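PDB 3LX3: 6-pyruvoyl tetrahydrobiopterin synthase from Plasmodium vivax, which belongs to the 6-pyruvoyl tetrahydropterin synthase family, binds a zinc ion through three histidines and holds 2-amino-1,5-dihydropteridine-4,6-dione in a nearby pocket. Local coordinates for residues C34-A39 / F43-H48. Numbering follows the deposited sequence. Where two conformers were deposited one is given.
With ZN (zinc ion), chain B.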
loop_
_atom_site.group_PDB
_atom_site.type_symbol
_atom_site.label_atom_id
_atom_site.label_comp_id
_atom_site.label_asym_id
_atom_site.label_seq_id
_atom_site.Cartn_x
_atom_site.Cartn_y
_atom_site.Cartn_z
ATOM N N CYS A 34 16.805 10.988 -6.836
ATOM C CA CYS A 34 18.210 11.239 -7.092
ATOM C C CYS A 34 18.805 10.249 -8.079
ATOM O O CYS A 34 18.334 9.103 -8.207
ATOM C CB CYS A 34 19.041 11.157 -5.796
ATOM S SG CYS A 34 18.703 12.524 -4.667
ATOM N N ALA A 35 19.879 10.692 -8.734
ATOM C CA ALA A 35 20.696 9.830 -9.548
ATOM C C ALA A 35 21.921 9.362 -8.734
ATOM O O ALA A 35 22.393 10.067 -7.841
ATOM C CB ALA A 35 21.152 10.577 -10.805
ATOM N N HIS A 36 22.435 8.171 -9.052
ATOM C CA HIS A 36 23.619 7.661 -8.393
ATOM C C HIS A 36 24.213 6.525 -9.217
ATOM O O HIS A 36 23.586 6.046 -10.150
ATOM C CB HIS A 36 23.304 7.225 -6.943
ATOM C CG HIS A 36 22.891 5.794 -6.784
ATOM N ND1 HIS A 36 23.521 4.958 -5.883
ATOM C CD2 HIS A 36 21.897 5.072 -7.347
ATOM C CE1 HIS A 36 22.930 3.772 -5.917
ATOM N NE2 HIS A 36 21.951 3.799 -6.810
ATOM N N PHE A 37 25.363 6.050 -8.783
ATOM C CA PHE A 37 25.810 4.704 -9.142
ATOM C C PHE A 37 26.759 4.218 -8.049
ATOM O O PHE A 37 27.610 4.968 -7.539
ATOM C CB PHE A 37 26.434 4.628 -10.575
ATOM C CG PHE A 37 27.688 5.444 -10.782
ATOM C CD1 PHE A 37 28.946 4.919 -10.521
ATOM C CD2 PHE A 37 27.596 6.708 -11.340
ATOM C CE1 PHE A 37 30.090 5.654 -10.786
ATOM C CE2 PHE A 37 28.719 7.448 -11.575
ATOM C CZ PHE A 37 29.963 6.922 -11.287
ATOM N N ILE A 38 26.657 2.931 -7.749
ATOM C CA ILE A 38 27.575 2.242 -6.824
ATOM C C ILE A 38 28.897 1.962 -7.521
ATOM O O ILE A 38 28.917 1.497 -8.664
ATOM C CB ILE A 38 26.985 0.870 -6.395
ATOM C CG1 ILE A 38 25.690 1.050 -5.598
ATOM C CG2 ILE A 38 28.046 0.028 -5.619
ATOM C CD1 ILE A 38 25.814 1.804 -4.303
ATOM N N ALA A 39 30.004 2.249 -6.841
ATOM C CA ALA A 39 31.322 1.816 -7.262
ATOM C C ALA A 39 32.097 1.395 -6.042
ATOM O O ALA A 39 32.136 2.105 -5.049
ATOM C CB ALA A 39 32.088 2.969 -7.986
ATOM N N PHE A 43 34.050 -3.272 -9.008
ATOM C CA PHE A 43 32.659 -3.159 -9.426
ATOM C C PHE A 43 32.265 -1.708 -9.670
ATOM O O PHE A 43 32.528 -0.849 -8.833
ATOM C CB PHE A 43 31.739 -3.742 -8.357
ATOM C CG PHE A 43 30.274 -3.649 -8.702
ATOM C CD1 PHE A 43 29.711 -4.508 -9.633
ATOM C CD2 PHE A 43 29.462 -2.691 -8.103
ATOM C CE1 PHE A 43 28.350 -4.404 -9.954
ATOM C CE2 PHE A 43 28.117 -2.592 -8.425
ATOM C CZ PHE A 43 27.563 -3.444 -9.341
ATOM N N ARG A 44 31.603 -1.464 -10.800
ATOM C CA ARG A 44 31.068 -0.151 -11.158
ATOM C C ARG A 44 29.710 -0.558 -11.767
ATOM O O ARG A 44 29.595 -1.590 -12.450
ATOM C CB ARG A 44 31.974 0.524 -12.210
ATOM C CG ARG A 44 31.903 2.087 -12.416
ATOM C CD ARG A 44 31.034 2.561 -13.615
ATOM N NE ARG A 44 31.384 1.978 -14.921
ATOM C CZ ARG A 44 30.606 2.060 -15.997
ATOM N NH1 ARG A 44 29.438 2.700 -15.939
ATOM N NH2 ARG A 44 30.975 1.496 -17.136
ATOM N N GLU A 45 28.679 0.190 -11.484
ATOM C CA GLU A 45 27.442 0.023 -12.254
ATOM C C GLU A 45 27.123 1.263 -13.025
ATOM O O GLU A 45 27.757 2.304 -12.826
ATOM C CB GLU A 45 26.315 -0.324 -11.340
ATOM C CG GLU A 45 25.875 0.772 -10.509
ATOM C CD GLU A 45 24.829 0.365 -9.474
ATOM O OE1 GLU A 45 24.180 -0.696 -9.612
ATOM O OE2 GLU A 45 24.619 1.155 -8.549
ATOM N N THR A 46 26.146 1.130 -13.915
ATOM C CA THR A 46 25.712 2.227 -14.767
ATOM C C THR A 46 24.943 3.254 -13.984
ATOM O O THR A 46 24.267 2.951 -12.975
ATOM C CB THR A 46 24.920 1.722 -15.960
ATOM O OG1 THR A 46 23.851 0.888 -15.532
ATOM C CG2 THR A 46 25.819 0.934 -16.931
ATOM N N LEU A 47 24.999 4.496 -14.458
ATOM C CA LEU A 47 24.192 5.589 -13.924
ATOM C C LEU A 47 22.706 5.300 -13.984
ATOM O O LEU A 47 22.177 4.902 -15.014
ATOM C CB LEU A 47 24.491 6.872 -14.731
ATOM C CG LEU A 47 23.740 8.136 -14.324
ATOM C CD1 LEU A 47 24.179 8.617 -12.972
ATOM C CD2 LEU A 47 24.005 9.230 -15.382
ATOM N N HIS A 48 22.031 5.528 -12.861
ATOM C CA HIS A 48 20.588 5.366 -12.797
ATOM C C HIS A 48 20.063 6.223 -11.644
ATOM O O HIS A 48 20.704 7.181 -11.265
ATOM C CB HIS A 48 20.249 3.864 -12.667
ATOM C CG HIS A 48 20.742 3.267 -11.394
ATOM N ND1 HIS A 48 22.074 2.958 -11.167
ATOM C CD2 HIS A 48 20.095 2.994 -10.252
ATOM C CE1 HIS A 48 22.212 2.524 -9.926
ATOM N NE2 HIS A 48 21.018 2.526 -9.336
HETATM ZN ZN ZN B . 20.785 2.110 -7.289
HETATM O O HOH W 1 22.432 0.908 -7.084
HETATM O O HOH W 2 19.864 0.155 -7.591
#
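An irregular, buried antiparallel hairpin joins 34-39, at the end of the long strand 20-40, to 43-48, with H36 and H48 as its hydrogen-bonded pair; in this T-fold of the 6-pyruvoyl tetrahydropterin synthase family each arm gives one histidine to the zinc. H36 N donates to H48 O at 3.0 Å and H48 N to H36 O at 3.2 Å. Their imidazoles, side by side and pointing the same way with planes 67° apart, each give NE2 to the zinc; H50 adds a third histidine and two waters complete the shell. The ND1 atoms fix the ring rotations: H48 ND1 donates to T46 O, lying in the ring plane, and H36 ND1 is hydrogen-bonded to S132 OG. Beyond this pair the register slips by one residue, and a side chain takes over: I38 N donates to E45 OE2 at 2.8 Å, on the anti side of the carboxylate, while E45 N donates to I38 O at 3.1 Å, nearly in line with the carbonyl. With CG tucked between N and C (chi1 72°) and the chain extended beyond it, E45 reaches back toward the metal. On the side of the hairpin away from the zinc, F37 stacks on Y117, its edge meeting L47 CD1. Zinc-bound water 1 lies 2.6 Å from E45 OE2, a hydrogen bond to the oxygen that also takes I38 N.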